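Long-range contacts in methylocystis parvus OBBP MbnE (PDB 5ICQ), which probably binds methanobactin in the periplasm, as a solute-binding protein of family 5 that serves its transport: residues L66-P71 with D261-Q266; T86-L91 with L265-D270; F333-L338 with A426-R431; L338-G343 with S563-V568. All coordinates share one frame; numbering follows the deposited sequence.

Contact 1: residues L66-P71 with D261-Q266; sequences LRVGLP and DEIDLQ
Val68 and Ile263 stand side by side on one face of a parallel beta ladder, pointing the same way with Val68 CG2 4.2 Å from Ile263 CG2. The ladder joins strand 65-71, outermost in a mixed four-stranded sheet, to strand 262-268. The axes of the two segments differ in direction by 22°, and the pairing is regular: Leu66 sits beside Ile263, Arg67 beside Asp264, Val68 beside Leu265 and Gly69 beside Gln266. Leu66, Val68, Ile263 and Leu265 therefore share an apolar face, while Arg67, Asp264 and Gln266 rise from the other.

On the apolar face the two branches of Val68 divide the work. CG2 serves Ile263, and CG1, opposite the backbone N (chi1 166°), is turned to Leu265, with Val68 CG1 4.4 Å from Leu265 CD2. The same methyl lies alongside Leu70, two residues beyond Val68, with Leu265 CD2 4.1 Å from Leu70 CD1.

On the polar face Gln266 starts over the neighbouring strand, its CB 3.8 Å from Val68 O, but its amide turns to its own strand: Gln266 NE2 donates to Asp264 OD2 at 3.1 Å from above the carboxylate plane. Asp264 OD1 is held by Arg237, and Arg67 leads away to Asp284, so that the adjacent Arg67 and Asp264 each pair with a partner outside the ladder. Five backbone hydrogen bonds lock the register; the one from Gln266 N to Val68 O is 2.8 Å long and almost straight at 177°, and a CA-H...O contact adds to them where Gly69 CA lies 3.3 Å from Gln266 O.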
loop_
_atom_site.group_PDB
_atom_site.type_symbol
_atom_site.label_atom_id
_atom_site.label_comp_id
_atom_site.label_asym_id
_atom_site.label_seq_id
_atom_site.Cartn_x
_atom_site.Cartn_y
_atom_site.Cartn_z
ATOM N N LEU A 66 22.431 13.887 -2.020
ATOM C CA LEU A 66 21.621 13.015 -2.868
ATOM C C LEU A 66 20.650 13.865 -3.674
ATOM O O LEU A 66 19.953 14.713 -3.111
ATOM C CB LEU A 66 20.840 11.998 -2.036
ATOM C CG LEU A 66 19.830 11.101 -2.770
ATOM C CD1 LEU A 66 20.545 10.113 -3.715
ATOM C CD2 LEU A 66 18.958 10.356 -1.757
ATOM N N ARG A 67 20.599 13.640 -4.986
ATOM C CA ARG A 67 19.647 14.328 -5.848
ATOM C C ARG A 67 18.539 13.348 -6.197
ATOM O O ARG A 67 18.772 12.358 -6.907
ATOM C CB ARG A 67 20.310 14.881 -7.108
ATOM C CG ARG A 67 21.233 16.078 -6.865
ATOM C CD ARG A 67 22.650 15.620 -6.585
ATOM N NE ARG A 67 23.067 14.616 -7.556
ATOM C CZ ARG A 67 23.510 14.887 -8.778
ATOM N NH1 ARG A 67 23.619 16.145 -9.188
ATOM N NH2 ARG A 67 23.850 13.891 -9.588
ATOM N N VAL A 68 17.341 13.646 -5.696
ATOM C CA VAL A 68 16.134 12.845 -5.857
ATOM C C VAL A 68 15.204 13.568 -6.820
ATOM O O VAL A 68 15.072 14.797 -6.762
ATOM C CB VAL A 68 15.453 12.641 -4.486
ATOM C CG1 VAL A 68 14.039 12.120 -4.644
ATOM C CG2 VAL A 68 16.282 11.707 -3.619
ATOM N N GLY A 69 14.579 12.813 -7.718
ATOM C CA GLY A 69 13.638 13.389 -8.663
ATOM C C GLY A 69 12.264 12.757 -8.563
ATOM O O GLY A 69 12.130 11.528 -8.521
ATOM N N LEU A 70 11.232 13.588 -8.542
ATOM C CA LEU A 70 9.863 13.139 -8.366
ATOM C C LEU A 70 8.977 13.754 -9.436
ATOM O O LEU A 70 9.207 14.890 -9.862
ATOM C CB LEU A 70 9.331 13.537 -6.979
ATOM C CG LEU A 70 9.981 12.828 -5.795
ATOM C CD1 LEU A 70 9.576 13.482 -4.476
ATOM C CD2 LEU A 70 9.609 11.342 -5.816
ATOM N N PRO A 71 7.956 13.031 -9.889
ATOM C CA PRO A 71 7.027 13.607 -10.862
ATOM C C PRO A 71 5.986 14.474 -10.172
ATOM O O PRO A 71 5.662 14.286 -8.997
ATOM C CB PRO A 71 6.385 12.369 -11.497
ATOM C CG PRO A 71 6.338 11.389 -10.369
ATOM C CD PRO A 71 7.562 11.668 -9.498
ATOM N N ASP A 261 24.633 14.137 3.636
ATOM C CA ASP A 261 24.593 15.396 4.373
ATOM C C ASP A 261 23.443 16.273 3.901
ATOM O O ASP A 261 22.917 17.077 4.679
ATOM C CB ASP A 261 25.925 16.141 4.237
ATOM C CG ASP A 261 27.024 15.561 5.137
ATOM O OD1 ASP A 261 26.710 14.748 6.039
ATOM O OD2 ASP A 261 28.203 15.937 4.959
ATOM N N GLU A 262 23.021 16.110 2.649
ATOM C CA GLU A 262 21.947 16.900 2.070
ATOM C C GLU A 262 21.142 16.024 1.130
ATOM O O GLU A 262 21.690 15.143 0.466
ATOM C CB GLU A 262 22.474 18.111 1.274
ATOM C CG GLU A 262 23.016 19.243 2.128
ATOM C CD GLU A 262 23.917 20.176 1.343
ATOM O OE1 GLU A 262 24.916 20.653 1.918
ATOM O OE2 GLU A 262 23.634 20.419 0.150
ATOM N N ILE A 263 19.841 16.291 1.065
ATOM C CA ILE A 263 18.945 15.619 0.132
ATOM C C ILE A 263 18.188 16.697 -0.628
ATOM O O ILE A 263 17.462 17.488 -0.015
ATOM C CB ILE A 263 17.952 14.688 0.838
ATOM C CG1 ILE A 263 18.705 13.652 1.681
ATOM C CG2 ILE A 263 17.042 14.025 -0.218
ATOM C CD1 ILE A 263 17.826 12.950 2.686
ATOM N N ASP A 264 18.337 16.717 -1.950
ATOM C CA ASP A 264 17.668 17.703 -2.797
ATOM C C ASP A 264 16.567 16.998 -3.577
ATOM O O ASP A 264 16.850 16.196 -4.477
ATOM C CB ASP A 264 18.664 18.381 -3.734
ATOM C CG ASP A 264 18.029 19.506 -4.550
ATOM O OD1 ASP A 264 16.987 20.051 -4.120
ATOM O OD2 ASP A 264 18.575 19.847 -5.620
ATOM N N LEU A 265 15.316 17.279 -3.217
ATOM C CA LEU A 265 14.155 16.669 -3.860
ATOM C C LEU A 265 13.656 17.625 -4.937
ATOM O O LEU A 265 13.104 18.683 -4.621
ATOM C CB LEU A 265 13.047 16.371 -2.850
ATOM C CG LEU A 265 13.397 15.349 -1.758
ATOM C CD1 LEU A 265 13.886 16.047 -0.496
ATOM C CD2 LEU A 265 12.218 14.440 -1.443
ATOM N N GLN A 266 13.834 17.248 -6.199
ATOM C CA GLN A 266 13.443 18.083 -7.331
ATOM C C GLN A 266 12.213 17.500 -8.011
ATOM O O GLN A 266 12.131 16.286 -8.224
ATOM C CB GLN A 266 14.569 18.196 -8.357
ATOM C CG GLN A 266 15.898 18.658 -7.814
ATOM C CD GLN A 266 16.964 18.647 -8.894
ATOM O OE1 GLN A 266 16.648 18.675 -10.079
ATOM N NE2 GLN A 266 18.228 18.607 -8.489
#

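Contact 2: residues T86-L91 with L265-D270; sequences TAAQGL and LQYFRD
Tyr267 reaches from strand 262-268 to the backbone of Gln89, and its side chain can be followed atom by atom. The bond to CB is directed toward the loop 86-91. At chi1 -80° CG lies opposite the carbonyl carbon, which carries the ring out toward that loop. Along the ring, Tyr267 CD2 passes Pro71 O, and the ring of Phe74 meets it.

Contact with the loop is made at the tip. Tyr267 OH accepts a hydrogen bond from Gln89 N at 2.9 Å, nearly straight at 170°, with the nitrogen at the ring edge and near the ring plane. Ala88 CA touches the same oxygen, 3.5 Å from Tyr267 OH, and the Gln89 side chain passes by with its amide plane 74° from the ring. A water adds a second link: it lies 2.8 Å from Tyr267 OH and donates to Ala87 O at 2.8 Å. One phenol oxygen thus addresses three consecutive loop residues.

Two residues back on the same face, Leu265 CD2 touches Gln89 O at 3.5 Å and also packs on Gly90 CA. Gly90 has positive phi, and a beta carbon there would probably also run into that methyl. The arrangement is that of an irregular loop laid over the apolar face of a mixed beta sheet, within a fold consistent with the family 5 solute-binding proteins.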
loop_
_atom_site.group_PDB
_atom_site.type_symbol
_atom_site.label_atom_id
_atom_site.label_comp_id
_atom_site.label_asym_id
_atom_site.label_seq_id
_atom_site.Cartn_x
_atom_site.Cartn_y
_atom_site.Cartn_z
ATOM N N THR A 86 -1.027 19.852 -1.795
ATOM C CA THR A 86 -0.123 18.799 -2.268
ATOM C C THR A 86 1.220 18.855 -1.538
ATOM O O THR A 86 2.061 19.705 -1.840
ATOM C CB THR A 86 0.130 18.913 -3.780
ATOM O OG1 THR A 86 -1.121 18.930 -4.475
ATOM C CG2 THR A 86 0.951 17.740 -4.262
ATOM N N ALA A 87 1.419 17.960 -0.571
ATOM C CA ALA A 87 2.580 18.056 0.299
ATOM C C ALA A 87 3.802 17.446 -0.368
ATOM O O ALA A 87 3.701 16.450 -1.086
ATOM C CB ALA A 87 2.318 17.362 1.636
ATOM N N ALA A 88 4.953 18.068 -0.141
ATOM C CA ALA A 88 6.220 17.511 -0.591
ATOM C C ALA A 88 6.470 16.171 0.090
ATOM O O ALA A 88 6.044 15.939 1.220
ATOM C CB ALA A 88 7.362 18.474 -0.270
ATOM N N GLN A 89 7.157 15.275 -0.615
ATOM C CA GLN A 89 7.578 14.028 -0.001
ATOM C C GLN A 89 8.912 14.239 0.703
ATOM O O GLN A 89 9.539 15.287 0.588
ATOM C CB GLN A 89 7.693 12.919 -1.046
ATOM C CG GLN A 89 6.358 12.442 -1.562
ATOM C CD GLN A 89 6.514 11.571 -2.792
ATOM O OE1 GLN A 89 6.195 11.985 -3.905
ATOM N NE2 GLN A 89 7.031 10.367 -2.599
ATOM N N GLY A 90 9.337 13.229 1.456
ATOM C CA GLY A 90 10.605 13.311 2.147
ATOM C C GLY A 90 10.544 13.924 3.528
ATOM O O GLY A 90 11.594 14.064 4.163
ATOM N N LEU A 91 9.356 14.293 4.024
ATOM C CA LEU A 91 9.292 14.941 5.332
ATOM C C LEU A 91 9.084 13.946 6.458
ATOM O O LEU A 91 9.646 14.108 7.549
ATOM C CB LEU A 91 8.169 15.983 5.353
ATOM C CG LEU A 91 8.382 17.144 4.391
ATOM C CD1 LEU A 91 7.076 17.950 4.226
ATOM C CD2 LEU A 91 9.502 18.030 4.886
ATOM N N LEU A 265 15.316 17.279 -3.217
ATOM C CA LEU A 265 14.155 16.669 -3.860
ATOM C C LEU A 265 13.656 17.625 -4.937
ATOM O O LEU A 265 13.104 18.683 -4.621
ATOM C CB LEU A 265 13.047 16.371 -2.850
ATOM C CG LEU A 265 13.397 15.349 -1.758
ATOM C CD1 LEU A 265 13.886 16.047 -0.496
ATOM C CD2 LEU A 265 12.218 14.440 -1.443
ATOM N N GLN A 266 13.834 17.248 -6.199
ATOM C CA GLN A 266 13.443 18.083 -7.331
ATOM C C GLN A 266 12.213 17.500 -8.011
ATOM O O GLN A 266 12.131 16.286 -8.224
ATOM C CB GLN A 266 14.569 18.196 -8.357
ATOM C CG GLN A 266 15.898 18.658 -7.814
ATOM C CD GLN A 266 16.964 18.647 -8.894
ATOM O OE1 GLN A 266 16.648 18.675 -10.079
ATOM N NE2 GLN A 266 18.228 18.607 -8.489
ATOM N N TYR A 267 11.275 18.373 -8.372
ATOM C CA TYR A 267 10.014 17.970 -8.972
ATOM C C TYR A 267 10.016 18.284 -10.464
ATOM O O TYR A 267 10.528 19.325 -10.888
ATOM C CB TYR A 267 8.832 18.653 -8.269
ATOM C CG TYR A 267 8.478 17.959 -6.969
ATOM C CD1 TYR A 267 9.261 18.129 -5.829
ATOM C CD2 TYR A 267 7.383 17.114 -6.890
ATOM C CE1 TYR A 267 8.952 17.484 -4.649
ATOM C CE2 TYR A 267 7.065 16.461 -5.708
ATOM C CZ TYR A 267 7.855 16.660 -4.590
ATOM O OH TYR A 267 7.542 16.017 -3.418
ATOM N N PHE A 268 9.444 17.371 -11.249
ATOM C CA PHE A 268 9.507 17.428 -12.702
ATOM C C PHE A 268 8.111 17.294 -13.294
ATOM O O PHE A 268 7.310 16.474 -12.837
ATOM C CB PHE A 268 10.422 16.321 -13.275
ATOM C CG PHE A 268 11.890 16.553 -13.022
ATOM C CD1 PHE A 268 12.472 16.164 -11.825
ATOM C CD2 PHE A 268 12.687 17.169 -13.980
ATOM C CE1 PHE A 268 13.824 16.385 -11.593
ATOM C CE2 PHE A 268 14.038 17.394 -13.753
ATOM C CZ PHE A 268 14.607 17.005 -12.553
ATOM N N ARG A 269 7.858 18.095 -14.335
ATOM C CA ARG A 269 6.643 18.125 -15.149
ATOM C C ARG A 269 6.023 16.751 -15.368
ATOM O O ARG A 269 4.900 16.488 -14.928
ATOM C CB ARG A 269 6.937 18.743 -16.526
ATOM C CG ARG A 269 7.214 20.247 -16.558
ATOM C CD ARG A 269 8.530 20.619 -15.883
ATOM N NE ARG A 269 9.687 19.984 -16.511
ATOM C CZ ARG A 269 10.915 20.005 -16.000
ATOM N NH1 ARG A 269 11.146 20.622 -14.849
ATOM N NH2 ARG A 269 11.913 19.410 -16.640
ATOM N N ASP A 270 6.731 15.879 -16.079
ATOM C CA ASP A 270 6.223 14.543 -16.351
ATOM C C ASP A 270 7.394 13.583 -16.510
ATOM O O ASP A 270 8.563 13.958 -16.360
ATOM C CB ASP A 270 5.318 14.528 -17.589
ATOM C CG ASP A 270 6.026 15.008 -18.849
ATOM O OD1 ASP A 270 5.371 15.018 -19.914
ATOM O OD2 ASP A 270 7.218 15.385 -18.785
HETATM O O HOH W 1 4.775 15.346 -3.417
#

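Contact 3: residues F333-L338 with A426-R431; sequences FKDARL and AAAGCR
With chi1 at -168°, Asp335 turns its carboxylate toward Ala428, while Arg337, bent at chi3 (-63°), folds its guanidinium back to the same carboxylate and over the same alanine. Here the N-cap of helix 336-343 meets the Schellman motif that ends helix 415-427.

Asp335 is the N-cap residue: its OD1 accepts the capping bond from Arg337 N at 2.9 Å. The arginine also grips the carboxylate side-on, one nitrogen to each oxygen, with Arg337 NE to Asp335 OD1 at 3.1 Å and Arg337 NH2 to Asp335 OD2 at 2.8 Å. Both oxygens use their syn lone pairs and lie close to the guanidinium plane, which should fix the rotation of that group. One of its faces is turned to the helix end, with Ala428 CA and Ala427 O above it. Arg337 NH1 is 3.4 Å from Ala427 O, but the angle is too poor for a hydrogen bond; the attraction is probably electrostatic, a cation over a carbonyl at the C-terminal end of helix 415-427.

Ala428 CB pushes up to the carboxylate, 3.4 Å from Asp335 OD2, and a water donating to both Asp335 OD2 and Ala428 O bridges the segments. Replacing Asp335 by an alanine would probably leave Arg337 N without its cap and set the guanidinium free to turn away from Ala428.

The Schellman turn, with Gly429 at a phi of 86°, then directs the chain to Cys430, which makes an apolar contact next to the polar cluster: Cys430 SG lies 3.9 Å from Leu338 CD1.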
loop_
_atom_site.group_PDB
_atom_site.type_symbol
_atom_site.label_atom_id
_atom_site.label_comp_id
_atom_site.label_asym_id
_atom_site.label_seq_id
_atom_site.Cartn_x
_atom_site.Cartn_y
_atom_site.Cartn_z
ATOM N N PHE A 333 -25.020 -8.615 -12.852
ATOM C CA PHE A 333 -23.804 -9.195 -12.277
ATOM C C PHE A 333 -24.042 -9.798 -10.889
ATOM O O PHE A 333 -23.104 -9.920 -10.095
ATOM C CB PHE A 333 -22.682 -8.153 -12.218
ATOM C CG PHE A 333 -22.083 -7.817 -13.568
ATOM C CD1 PHE A 333 -21.942 -8.796 -14.548
ATOM C CD2 PHE A 333 -21.668 -6.519 -13.859
ATOM C CE1 PHE A 333 -21.387 -8.496 -15.789
ATOM C CE2 PHE A 333 -21.107 -6.207 -15.106
ATOM C CZ PHE A 333 -20.964 -7.200 -16.070
ATOM N N LYS A 334 -25.273 -10.191 -10.577
ATOM C CA LYS A 334 -25.544 -10.713 -9.242
ATOM C C LYS A 334 -25.106 -12.160 -9.054
ATOM O O LYS A 334 -24.936 -12.594 -7.910
ATOM C CB LYS A 334 -27.034 -10.573 -8.923
ATOM C CG LYS A 334 -27.386 -9.142 -8.525
ATOM C CD LYS A 334 -28.783 -9.024 -7.960
ATOM C CE LYS A 334 -29.065 -7.586 -7.556
ATOM N NZ LYS A 334 -30.402 -7.444 -6.916
ATOM N N ASP A 335 -24.908 -12.917 -10.128
ATOM C CA ASP A 335 -24.632 -14.352 -10.022
ATOM C C ASP A 335 -23.122 -14.600 -10.098
ATOM O O ASP A 335 -22.490 -14.284 -11.110
ATOM C CB ASP A 335 -25.380 -15.109 -11.121
ATOM C CG ASP A 335 -25.388 -16.632 -10.907
ATOM O OD1 ASP A 335 -24.404 -17.191 -10.397
ATOM O OD2 ASP A 335 -26.396 -17.273 -11.263
ATOM N N ALA A 336 -22.549 -15.189 -9.038
ATOM C CA ALA A 336 -21.101 -15.426 -9.022
ATOM C C ALA A 336 -20.663 -16.355 -10.147
ATOM O O ALA A 336 -19.498 -16.312 -10.570
ATOM C CB ALA A 336 -20.655 -16.008 -7.674
ATOM N N ARG A 337 -21.561 -17.227 -10.614
ATOM C CA ARG A 337 -21.218 -18.141 -11.700
ATOM C C ARG A 337 -21.034 -17.385 -13.006
ATOM O O ARG A 337 -20.140 -17.713 -13.800
ATOM C CB ARG A 337 -22.307 -19.211 -11.867
ATOM C CG ARG A 337 -22.417 -20.197 -10.707
ATOM C CD ARG A 337 -23.682 -21.043 -10.822
ATOM N NE ARG A 337 -24.895 -20.228 -10.735
ATOM C CZ ARG A 337 -26.124 -20.730 -10.645
ATOM N NH1 ARG A 337 -26.303 -22.048 -10.620
ATOM N NH2 ARG A 337 -27.171 -19.919 -10.586
ATOM N N LEU A 338 -21.885 -16.385 -13.252
ATOM C CA LEU A 338 -21.693 -15.543 -14.437
ATOM C C LEU A 338 -20.425 -14.704 -14.321
ATOM O O LEU A 338 -19.714 -14.508 -15.314
ATOM C CB LEU A 338 -22.919 -14.645 -14.659
ATOM C CG LEU A 338 -22.872 -13.686 -15.866
ATOM C CD1 LEU A 338 -24.263 -13.514 -16.478
ATOM C CD2 LEU A 338 -22.320 -12.313 -15.488
ATOM N N ALA A 426 -24.683 -21.311 -18.905
ATOM C CA ALA A 426 -25.901 -22.115 -19.029
ATOM C C ALA A 426 -26.439 -22.516 -17.660
ATOM O O ALA A 426 -27.650 -22.452 -17.414
ATOM C CB ALA A 426 -25.625 -23.349 -19.898
ATOM N N ALA A 427 -25.544 -22.891 -16.739
ATOM C CA ALA A 427 -25.957 -23.189 -15.373
ATOM C C ALA A 427 -26.537 -21.966 -14.672
ATOM O O ALA A 427 -27.424 -22.100 -13.820
ATOM C CB ALA A 427 -24.773 -23.749 -14.583
ATOM N N ALA A 428 -26.060 -20.770 -15.006
ATOM C CA ALA A 428 -26.641 -19.560 -14.442
ATOM C C ALA A 428 -27.873 -19.098 -15.199
ATOM O O ALA A 428 -28.375 -18.006 -14.920
ATOM C CB ALA A 428 -25.604 -18.433 -14.399
ATOM N N GLY A 429 -28.365 -19.892 -16.145
ATOM C CA GLY A 429 -29.578 -19.566 -16.865
ATOM C C GLY A 429 -29.407 -18.678 -18.076
ATOM O O GLY A 429 -30.405 -18.140 -18.567
ATOM N N CYS A 430 -28.183 -18.514 -18.582
ATOM C CA CYS A 430 -27.897 -17.649 -19.724
ATOM C C CYS A 430 -27.455 -18.499 -20.906
ATOM O O CYS A 430 -26.433 -19.192 -20.822
ATOM C CB CYS A 430 -26.807 -16.634 -19.384
ATOM S SG CYS A 430 -27.211 -15.676 -17.960
ATOM N N ARG A 431 -28.200 -18.419 -22.011
ATOM C CA ARG A 431 -27.896 -19.206 -23.196
ATOM C C ARG A 431 -27.816 -18.309 -24.423
ATOM O O ARG A 431 -28.465 -17.265 -24.493
ATOM C CB ARG A 431 -28.932 -20.316 -23.388
ATOM C CG ARG A 431 -28.823 -21.370 -22.295
ATOM C CD ARG A 431 -29.746 -22.557 -22.490
ATOM N NE ARG A 431 -29.551 -23.535 -21.420
ATOM C CZ ARG A 431 -30.099 -23.441 -20.211
ATOM N NH1 ARG A 431 -30.887 -22.415 -19.912
ATOM N NH2 ARG A 431 -29.859 -24.375 -19.298
HETATM O O HOH W 2 -28.419 -16.163 -12.817
#

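Contact 4: residues L338-G343 with S563-V568; sequences LREAFG and SGFYVV
Gly564 O receives two hydrogen bonds from Arg339, from NH2 at 2.8 Å and from NE at 3.2 Å, and the oxygen lies within 3° of the guanidinium plane for both. Phe565, the first residue to leave the helix and with positive phi (49°), has its carbonyl beside the same arginine; Arg339 NE to Phe565 O, 3.1 Å, is a weak bond. Arg339 NH1 serves Phe333 O. A leucine at Arg339 would probably leave the Gly564 carbonyl without both donors and loosen the turn from the helix.

The Phe565 ring lies flat against Glu340. Glu340 CB sits over the ring centre in a CH-pi contact 3.6 Å from the centroid, and the extended chain carries the carboxylate on over the rim, stacked at 13° to the ring, with Glu340 CD 3.4 Å from Phe565 CZ. Arg395 forms a salt bridge with Glu340 OE1. The Tyr566 ring lies nearly parallel to the guanidinium plane, with its CE1 against Arg339 NH2. A water that donates to Arg339 O also reaches Val567 O, weakly, and Val568 CG2 closes the row 3.8 Å from Gly343 CA. The arrangement is alpha/beta packing: helix 336-343 lies against the turn that takes helix 547-563 into sheet strand 567-572.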
loop_
_atom_site.group_PDB
_atom_site.type_symbol
_atom_site.label_atom_id
_atom_site.label_comp_id
_atom_site.label_asym_id
_atom_site.label_seq_id
_atom_site.Cartn_x
_atom_site.Cartn_y
_atom_site.Cartn_z
ATOM N N LEU A 338 -21.885 -16.385 -13.252
ATOM C CA LEU A 338 -21.693 -15.543 -14.437
ATOM C C LEU A 338 -20.425 -14.704 -14.321
ATOM O O LEU A 338 -19.714 -14.508 -15.314
ATOM C CB LEU A 338 -22.919 -14.645 -14.659
ATOM C CG LEU A 338 -22.872 -13.686 -15.866
ATOM C CD1 LEU A 338 -24.263 -13.514 -16.478
ATOM C CD2 LEU A 338 -22.320 -12.313 -15.488
ATOM N N ARG A 339 -20.139 -14.164 -13.131
ATOM C CA ARG A 339 -18.905 -13.404 -12.971
ATOM C C ARG A 339 -17.693 -14.285 -13.228
ATOM O O ARG A 339 -16.741 -13.857 -13.894
ATOM C CB ARG A 339 -18.827 -12.770 -11.577
ATOM C CG ARG A 339 -20.028 -11.858 -11.290
ATOM C CD ARG A 339 -19.844 -10.977 -10.049
ATOM N NE ARG A 339 -19.722 -11.753 -8.806
ATOM C CZ ARG A 339 -20.707 -11.955 -7.938
ATOM N NH1 ARG A 339 -21.940 -11.496 -8.201
ATOM N NH2 ARG A 339 -20.477 -12.634 -6.819
ATOM N N GLU A 340 -17.702 -15.515 -12.698
ATOM C CA GLU A 340 -16.598 -16.438 -12.968
ATOM C C GLU A 340 -16.458 -16.707 -14.461
ATOM O O GLU A 340 -15.346 -16.690 -15.009
ATOM C CB GLU A 340 -16.785 -17.756 -12.208
ATOM C CG GLU A 340 -15.706 -18.783 -12.596
ATOM C CD GLU A 340 -15.677 -20.030 -11.721
ATOM O OE1 GLU A 340 -16.618 -20.257 -10.937
ATOM O OE2 GLU A 340 -14.684 -20.786 -11.818
ATOM N N ALA A 341 -17.583 -16.964 -15.141
ATOM C CA ALA A 341 -17.535 -17.241 -16.575
ATOM C C ALA A 341 -16.977 -16.060 -17.365
ATOM O O ALA A 341 -16.163 -16.244 -18.280
ATOM C CB ALA A 341 -18.936 -17.591 -17.085
ATOM N N PHE A 342 -17.418 -14.839 -17.048
ATOM C CA PHE A 342 -16.893 -13.681 -17.762
ATOM C C PHE A 342 -15.399 -13.535 -17.524
ATOM O O PHE A 342 -14.648 -13.156 -18.433
ATOM C CB PHE A 342 -17.616 -12.402 -17.334
ATOM C CG PHE A 342 -18.919 -12.161 -18.038
ATOM C CD1 PHE A 342 -19.685 -13.216 -18.513
ATOM C CD2 PHE A 342 -19.378 -10.858 -18.230
ATOM C CE1 PHE A 342 -20.900 -12.976 -19.156
ATOM C CE2 PHE A 342 -20.585 -10.612 -18.870
ATOM C CZ PHE A 342 -21.350 -11.675 -19.332
ATOM N N GLY A 343 -14.949 -13.852 -16.311
ATOM C CA GLY A 343 -13.533 -13.765 -16.002
ATOM C C GLY A 343 -12.687 -14.694 -16.844
ATOM O O GLY A 343 -11.533 -14.386 -17.143
ATOM N N SER A 563 -13.362 -16.585 -4.234
ATOM C CA SER A 563 -14.511 -17.423 -4.559
ATOM C C SER A 563 -15.751 -16.618 -4.898
ATOM O O SER A 563 -16.707 -17.191 -5.429
ATOM C CB SER A 563 -14.837 -18.371 -3.402
ATOM O OG SER A 563 -13.822 -19.345 -3.283
ATOM N N GLY A 564 -15.765 -15.326 -4.591
ATOM C CA GLY A 564 -16.868 -14.478 -4.992
ATOM C C GLY A 564 -16.772 -13.941 -6.402
ATOM O O GLY A 564 -17.776 -13.459 -6.937
ATOM N N PHE A 565 -15.595 -14.019 -7.024
ATOM C CA PHE A 565 -15.400 -13.495 -8.375
ATOM C C PHE A 565 -15.935 -12.070 -8.479
ATOM O O PHE A 565 -16.659 -11.710 -9.414
ATOM C CB PHE A 565 -16.040 -14.432 -9.409
ATOM C CG PHE A 565 -15.433 -15.801 -9.374
ATOM C CD1 PHE A 565 -14.261 -16.059 -10.066
ATOM C CD2 PHE A 565 -15.966 -16.798 -8.554
ATOM C CE1 PHE A 565 -13.654 -17.319 -9.990
ATOM C CE2 PHE A 565 -15.371 -18.055 -8.474
ATOM C CZ PHE A 565 -14.213 -18.315 -9.191
ATOM N N TYR A 566 -15.572 -11.256 -7.483
ATOM C CA TYR A 566 -15.947 -9.848 -7.495
ATOM C C TYR A 566 -15.128 -9.060 -8.495
ATOM O O TYR A 566 -15.557 -7.981 -8.930
ATOM C CB TYR A 566 -15.774 -9.239 -6.102
ATOM C CG TYR A 566 -16.593 -9.952 -5.053
ATOM C CD1 TYR A 566 -17.978 -9.816 -5.012
ATOM C CD2 TYR A 566 -15.981 -10.772 -4.107
ATOM C CE1 TYR A 566 -18.742 -10.485 -4.046
ATOM C CE2 TYR A 566 -16.734 -11.438 -3.144
ATOM C CZ TYR A 566 -18.106 -11.294 -3.127
ATOM O OH TYR A 566 -18.821 -11.954 -2.162
ATOM N N VAL A 567 -13.947 -9.562 -8.844
ATOM C CA VAL A 567 -13.028 -8.860 -9.729
ATOM C C VAL A 567 -12.508 -9.867 -10.742
ATOM O O VAL A 567 -12.497 -11.075 -10.493
ATOM C CB VAL A 567 -11.839 -8.210 -8.973
ATOM C CG1 VAL A 567 -12.320 -7.321 -7.854
ATOM C CG2 VAL A 567 -10.936 -9.281 -8.410
ATOM N N VAL A 568 -12.105 -9.365 -11.905
ATOM C CA VAL A 568 -11.269 -10.125 -12.828
ATOM C C VAL A 568 -9.839 -9.656 -12.604
ATOM O O VAL A 568 -9.508 -8.516 -12.972
ATOM C CB VAL A 568 -11.692 -9.929 -14.288
ATOM C CG1 VAL A 568 -10.809 -10.793 -15.219
ATOM C CG2 VAL A 568 -13.158 -10.295 -14.461
HETATM O O HOH W 3 -13.971 -13.233 -12.651
#

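In the fold
The four contacts form two pairs on opposite sides of the chain's centre. Contacts 1 and 2, centres 9 Å apart, share Leu265, Gln266 and strand 262-268; they touch where Leu70 packs on Tyr267 and Gln89. Contacts 3 and 4, centres 10 Å apart, share Leu338 and helix 336-343, whose N-terminal end belongs to contact 3. Between the pairs the centres are 39 to 54 Å apart and the nearest atoms at least about 26 Å. Along the chain, contacts 1 and 2 close before the others open, whereas the segments of contacts 3 and 4 alternate. Each pair thus consolidates its own region of the chain, consistent with a multi-lobed binding protein.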